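Long-range contacts in 5' nucleotidase family protein (Staphylococcus aureus subsp. aureus, PDB 4Q7F), which binds manganese and magnesium ions in a calcineurin-like phosphoesterase domain, which is joined to a C-terminal domain characteristic of the 5'-nucleotidase family: residues 153-158 with 281-286; 19-24 with 60-65. All coordinates share one frame; numbering follows the deposited sequence. Where two conformers were deposited one is given.

In the fold
From the N terminus, the chain runs along strand 19-25, passes through helix 48-59 and returns beside its start, where interaction 2 closes the first loop. Interaction 1 closes a second and longer loop, from residues 153-158 to 281-286, that begins only after the first is complete, so the two stand in series and neither nest nor cross. Their centres lie about 14 Å apart. Interaction 2 works within one mixed sheet, bringing strand 19-25 to the approach to strand 65-69, whereas interaction 1 joins the last strand of that sheet, 284-293, to strand 155-163 of the facing sheet. Both occupy the end of the domain where strand 19-25 begins; metal-binding Asp27 follows its other end.

Interaction 1. Residues 153-158 with 281-286; sequences GDQTVG and YENLSV
The flat groups of Asp154 and Glu282 are two carboxylates that approach by their oxygens rather than stack: Asp154 OD2 comes within 3.7 Å of Glu282 OE2, with the planes turned 69° apart and the side chains crossing at about a right angle. Like charges so close should repel, a cost that solvent probably eases because both residues are exposed. The extended chain of Glu282 carries its carboxylate out to Asp154. The second flat pair is the amides of Gln155 and Asn283, whose side chains lie near each other with planes about 38° apart, although the orientation of the glutamine amide is doubtful. The Gln155 chain bends at chi2 (-57°), which lays CD 3.9 Å from the backbone carbonyl O of Glu282, a packing distance.

This is a meeting of two beta-hairpin ends. Strands 147-152 and 155-163 turn over at Gly153 and Asp154 in one sheet, strands 270-278 and 284-293 are joined by a turn that includes Glu282 and Asn283 in the other, and the two sheets face each other as the central beta sandwich, flanked by helices, of the calcineurin-like phosphoesterase fold. The positive phi of Gly153, which favours glycine, suits the tight first turn, and Asp279 OD1 accepts a hydrogen bond from Asn283 N within the second.

Inward from the two carboxylates the contact becomes apolar. Leu284 CD1 lies 4.2 Å from Gln155 CB, and the same leucine side chain also packs on Val152 and Ile201 of the facing sheet and on Thr278 of its own.

Interaction 2. Residues 19-24 with 60-65; sequences NIAFYV and RQYDQS
Tyr62 lies against three residues of strand 19-25, and the contact can be read along its side chain. CB sits 3.6 Å from Asn19 OD1. With CG anti to its carbonyl carbon (chi1 -60°), the ring then projects beside the strand: the Asn19 amide comes to its edge at CD1, while the methyl of Ala21 lies over one face in a CH-pi contact, 3.9 Å from the centroid and 23° off the normal. Gln61 CG covers the opposite face near the rim. Farther out, CE2 meets Tyr23 OH at 3.4 Å, a hydroxyl that is hydrogen-bonded to Asp58.

Beside this packing, Asn19 and Asp63 exchange two hydrogen bonds. Asp63 N donates to Asn19 OD1 in the carbonyl plane, at 2.8 Å and nearly straight (174°); in return Asn19 N donates to Asp63 OD2, 2.9 Å away, from above the carboxylate plane. The reciprocal pair should fix the rotation of both side chains. Farther along, the pairing passes to the backbone: Ala21 N donates to Gln64 O at 3.0 Å, and Ala21 and Ser65 form a parallel beta bridge. Ser65 CB packs at the edge of the Tyr23 ring, while its OG is hydrogen-bonded to Arg59 NE.

The arrangement belongs to a beta-alpha-beta crossover: strand 19-25 leads into helix 48-59, whose chain returns through Tyr62 to the parallel strand 65-69, and on its other flank strand 19-25 pairs with strand 270-278, where Arg273 and Val275 also touch Tyr62.

Interaction 1. Residues 153-158 with 281-286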
loop_
_atom_site.group_PDB
_atom_site.type_symbol
_atom_site.label_atom_id
_atom_site.label_comp_id
_atom_site.label_asym_id
_atom_site.label_seq_id
_atom_site.Cartn_x
_atom_site.Cartn_y
_atom_site.Cartn_z
ATOM N N GLY A 153 -29.468 -5.094 21.290
ATOM C CA GLY A 153 -30.464 -5.719 22.133
ATOM C C GLY A 153 -29.854 -5.827 23.517
ATOM O O GLY A 153 -29.268 -4.879 24.015
ATOM N N ASP A 154 -29.957 -7.004 24.115
ATOM C CA ASP A 154 -29.403 -7.255 25.444
ATOM C C ASP A 154 -27.978 -7.843 25.397
ATOM O O ASP A 154 -27.500 -8.409 26.379
ATOM C CB ASP A 154 -30.344 -8.163 26.251
ATOM C CG ASP A 154 -30.656 -9.476 25.544
ATOM O OD1 ASP A 154 -30.162 -9.695 24.413
ATOM O OD2 ASP A 154 -31.405 -10.291 26.120
ATOM N N GLN A 155 -27.326 -7.718 24.243
ATOM C CA GLN A 155 -25.961 -8.208 24.050
ATOM C C GLN A 155 -25.019 -7.019 23.899
ATOM O O GLN A 155 -25.463 -5.890 23.686
ATOM C CB GLN A 155 -25.861 -9.055 22.777
ATOM C CG GLN A 155 -26.773 -10.271 22.700
ATOM C CD GLN A 155 -26.578 -11.244 23.850
ATOM O OE1 GLN A 155 -27.076 -11.029 24.952
ATOM N NE2 GLN A 155 -25.898 -12.347 23.579
ATOM N N THR A 156 -23.721 -7.274 24.025
ATOM C CA THR A 156 -22.723 -6.241 23.836
ATOM C C THR A 156 -21.723 -6.684 22.806
ATOM O O THR A 156 -21.286 -7.840 22.800
ATOM C CB THR A 156 -21.999 -5.894 25.148
ATOM O OG1 THR A 156 -22.929 -5.305 26.057
ATOM C CG2 THR A 156 -20.863 -4.905 24.894
ATOM N N VAL A 157 -21.401 -5.764 21.906
ATOM C CA VAL A 157 -20.381 -5.989 20.898
ATOM C C VAL A 157 -19.130 -5.231 21.321
ATOM O O VAL A 157 -19.218 -4.081 21.737
ATOM C CB VAL A 157 -20.804 -5.453 19.518
ATOM C CG1 VAL A 157 -19.691 -5.696 18.505
ATOM C CG2 VAL A 157 -22.100 -6.101 19.076
ATOM N N GLY A 158 -17.970 -5.879 21.201
ATOM C CA GLY A 158 -16.692 -5.272 21.520
ATOM C C GLY A 158 -15.846 -5.228 20.261
ATOM O O GLY A 158 -15.714 -6.236 19.561
ATOM N N TYR A 281 -33.303 -17.783 22.223
ATOM C CA TYR A 281 -32.379 -17.529 23.351
ATOM C C TYR A 281 -31.812 -16.115 23.158
ATOM O O TYR A 281 -31.153 -15.571 24.044
ATOM C CB TYR A 281 -31.209 -18.528 23.476
ATOM C CG TYR A 281 -31.594 -19.995 23.551
ATOM C CD1 TYR A 281 -32.519 -20.447 24.489
ATOM C CD2 TYR A 281 -30.979 -20.941 22.721
ATOM C CE1 TYR A 281 -32.864 -21.787 24.564
ATOM C CE2 TYR A 281 -31.314 -22.282 22.794
ATOM C CZ TYR A 281 -32.254 -22.700 23.718
ATOM O OH TYR A 281 -32.586 -24.033 23.795
ATOM N N GLU A 282 -32.065 -15.543 21.977
ATOM C CA GLU A 282 -31.618 -14.197 21.622
ATOM C C GLU A 282 -30.094 -14.043 21.683
ATOM O O GLU A 282 -29.565 -13.073 22.227
ATOM C CB GLU A 282 -32.356 -13.145 22.460
ATOM C CG GLU A 282 -33.854 -13.137 22.174
ATOM C CD GLU A 282 -34.644 -12.186 23.055
ATOM O OE1 GLU A 282 -35.839 -11.974 22.762
ATOM O OE2 GLU A 282 -34.083 -11.654 24.038
ATOM N N ASN A 283 -29.413 -15.029 21.104
ATOM C CA ASN A 283 -27.965 -15.051 21.005
ATOM C C ASN A 283 -27.562 -14.801 19.561
ATOM O O ASN A 283 -27.965 -15.531 18.658
ATOM C CB ASN A 283 -27.426 -16.401 21.464
ATOM C CG ASN A 283 -27.738 -16.684 22.915
ATOM O OD1 ASN A 283 -27.736 -15.778 23.750
ATOM N ND2 ASN A 283 -28.000 -17.948 23.229
ATOM N N LEU A 284 -26.770 -13.759 19.351
ATOM C CA LEU A 284 -26.293 -13.395 18.020
ATOM C C LEU A 284 -25.290 -14.407 17.474
ATOM O O LEU A 284 -24.377 -14.827 18.184
ATOM C CB LEU A 284 -25.636 -12.009 18.063
ATOM C CG LEU A 284 -26.567 -10.810 18.249
ATOM C CD1 LEU A 284 -25.811 -9.553 18.646
ATOM C CD2 LEU A 284 -27.370 -10.572 16.977
ATOM N N SER A 285 -25.481 -14.809 16.222
ATOM C CA SER A 285 -24.554 -15.711 15.558
ATOM C C SER A 285 -24.405 -15.226 14.135
ATOM O O SER A 285 -25.259 -14.502 13.615
ATOM C CB SER A 285 -25.048 -17.157 15.561
ATOM O OG SER A 285 -26.114 -17.333 14.645
ATOM N N VAL A 286 -23.318 -15.636 13.506
ATOM C CA VAL A 286 -23.037 -15.240 12.150
ATOM C C VAL A 286 -24.063 -15.854 11.214
ATOM O O VAL A 286 -24.236 -17.070 11.181
ATOM C CB VAL A 286 -21.634 -15.706 11.694
ATOM C CG1 VAL A 286 -21.412 -15.345 10.233
ATOM C CG2 VAL A 286 -20.543 -15.107 12.568
#

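Interaction 2. Residues 19-24 with 60-65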
loop_
_atom_site.group_PDB
_atom_site.type_symbol
_atom_site.label_atom_id
_atom_site.label_comp_id
_atom_site.label_asym_id
_atom_site.label_seq_id
_atom_site.Cartn_x
_atom_site.Cartn_y
_atom_site.Cartn_z
ATOM N N ASN A 19 -31.461 -8.593 13.725
ATOM C CA ASN A 19 -30.153 -8.707 13.095
ATOM C C ASN A 19 -29.355 -7.411 13.037
ATOM O O ASN A 19 -29.852 -6.339 13.393
ATOM C CB ASN A 19 -30.338 -9.295 11.702
ATOM C CG ASN A 19 -31.153 -8.398 10.791
ATOM O OD1 ASN A 19 -31.087 -7.173 10.878
ATOM N ND2 ASN A 19 -31.881 -9.008 9.875
ATOM N N ILE A 20 -28.112 -7.530 12.571
ATOM C CA ILE A 20 -27.234 -6.397 12.481
ATOM C C ILE A 20 -26.200 -6.659 11.426
ATOM O O ILE A 20 -25.567 -7.733 11.388
ATOM C CB ILE A 20 -26.571 -6.086 13.844
ATOM C CG1 ILE A 20 -25.605 -4.895 13.719
ATOM C CG2 ILE A 20 -25.875 -7.327 14.400
ATOM C CD1 ILE A 20 -24.910 -4.530 15.011
ATOM N N ALA A 21 -26.026 -5.679 10.552
ATOM C CA ALA A 21 -25.058 -5.826 9.481
ATOM C C ALA A 21 -23.873 -4.920 9.657
ATOM O O ALA A 21 -24.013 -3.745 10.027
ATOM C CB ALA A 21 -25.718 -5.568 8.129
ATOM N N PHE A 22 -22.700 -5.489 9.366
ATOM C CA PHE A 22 -21.441 -4.793 9.402
ATOM C C PHE A 22 -20.906 -4.652 7.999
ATOM O O PHE A 22 -20.702 -5.638 7.318
ATOM C CB PHE A 22 -20.422 -5.565 10.241
ATOM C CG PHE A 22 -20.720 -5.570 11.705
ATOM C CD1 PHE A 22 -21.512 -6.556 12.260
ATOM C CD2 PHE A 22 -20.185 -4.592 12.539
ATOM C CE1 PHE A 22 -21.768 -6.573 13.617
ATOM C CE2 PHE A 22 -20.437 -4.604 13.892
ATOM C CZ PHE A 22 -21.239 -5.587 14.436
ATOM N N TYR A 23 -20.711 -3.410 7.574
ATOM C CA TYR A 23 -20.167 -3.090 6.262
ATOM C C TYR A 23 -18.774 -2.505 6.403
ATOM O O TYR A 23 -18.543 -1.580 7.204
ATOM C CB TYR A 23 -21.030 -2.027 5.581
ATOM C CG TYR A 23 -22.396 -2.494 5.258
ATOM C CD1 TYR A 23 -22.641 -3.167 4.062
ATOM C CD2 TYR A 23 -23.465 -2.276 6.136
ATOM C CE1 TYR A 23 -23.892 -3.611 3.739
ATOM C CE2 TYR A 23 -24.733 -2.704 5.817
ATOM C CZ TYR A 23 -24.938 -3.373 4.621
ATOM O OH TYR A 23 -26.161 -3.821 4.292
ATOM N N VAL A 24 -17.856 -2.980 5.582
ATOM C CA VAL A 24 -16.517 -2.486 5.663
ATOM C C VAL A 24 -15.895 -2.242 4.304
ATOM O O VAL A 24 -16.098 -3.012 3.373
ATOM C CB VAL A 24 -15.609 -3.431 6.510
ATOM C CG1 VAL A 24 -15.718 -4.873 6.037
ATOM C CG2 VAL A 24 -14.148 -2.962 6.483
ATOM N N ARG A 60 -30.599 -0.807 4.353
ATOM C CA ARG A 60 -31.968 -0.537 4.763
ATOM C C ARG A 60 -32.771 -1.801 5.156
ATOM O O ARG A 60 -33.658 -1.713 5.976
ATOM C CB ARG A 60 -32.676 0.257 3.663
ATOM C CG ARG A 60 -34.055 0.765 4.037
ATOM C CD ARG A 60 -34.715 1.470 2.858
ATOM N NE ARG A 60 -36.114 1.816 3.130
ATOM C CZ ARG A 60 -37.119 0.943 3.101
ATOM N NH1 ARG A 60 -38.362 1.353 3.356
ATOM N NH2 ARG A 60 -36.894 -0.350 2.842
ATOM N N GLN A 61 -32.435 -2.968 4.592
ATOM C CA GLN A 61 -33.149 -4.212 4.907
ATOM C C GLN A 61 -32.867 -4.764 6.315
ATOM O O GLN A 61 -33.641 -5.567 6.831
ATOM C CB GLN A 61 -32.811 -5.303 3.890
ATOM C CG GLN A 61 -31.368 -5.750 3.922
ATOM C CD GLN A 61 -31.039 -6.783 2.864
ATOM O OE1 GLN A 61 -31.585 -7.881 2.862
ATOM N NE2 GLN A 61 -30.105 -6.456 1.995
ATOM N N TYR A 62 -31.766 -4.350 6.926
ATOM C CA TYR A 62 -31.391 -4.844 8.251
ATOM C C TYR A 62 -31.950 -3.984 9.363
ATOM O O TYR A 62 -32.292 -2.832 9.138
ATOM C CB TYR A 62 -29.880 -4.959 8.324
ATOM C CG TYR A 62 -29.362 -5.909 7.276
ATOM C CD1 TYR A 62 -29.565 -7.267 7.401
ATOM C CD2 TYR A 62 -28.713 -5.445 6.141
ATOM C CE1 TYR A 62 -29.110 -8.156 6.438
ATOM C CE2 TYR A 62 -28.256 -6.327 5.165
ATOM C CZ TYR A 62 -28.455 -7.683 5.331
ATOM O OH TYR A 62 -28.013 -8.558 4.378
ATOM N N ASP A 63 -32.071 -4.553 10.555
ATOM C CA ASP A 63 -32.621 -3.822 11.707
ATOM C C ASP A 63 -31.699 -2.667 12.112
ATOM O O ASP A 63 -32.158 -1.612 12.518
ATOM C CB ASP A 63 -32.832 -4.764 12.888
ATOM C CG ASP A 63 -33.855 -5.861 12.596
ATOM O OD1 ASP A 63 -34.716 -5.698 11.706
ATOM O OD2 ASP A 63 -33.803 -6.885 13.280
ATOM N N GLN A 64 -30.389 -2.896 12.002
ATOM C CA GLN A 64 -29.390 -1.885 12.298
ATOM C C GLN A 64 -28.107 -2.320 11.630
ATOM O O GLN A 64 -27.943 -3.492 11.296
ATOM C CB GLN A 64 -29.184 -1.680 13.806
ATOM C CG GLN A 64 -28.791 -2.914 14.583
ATOM C CD GLN A 64 -28.785 -2.649 16.075
ATOM O OE1 GLN A 64 -28.230 -1.652 16.541
ATOM N NE2 GLN A 64 -29.392 -3.529 16.825
ATOM N N SER A 65 -27.228 -1.354 11.418
ATOM C CA SER A 65 -25.981 -1.602 10.726
ATOM C C SER A 65 -24.922 -0.588 11.071
ATOM O O SER A 65 -25.233 0.565 11.432
ATOM C CB SER A 65 -26.213 -1.545 9.223
ATOM O OG SER A 65 -26.535 -0.225 8.816
HETATM O O HOH W 1 -33.742 -7.817 7.939
#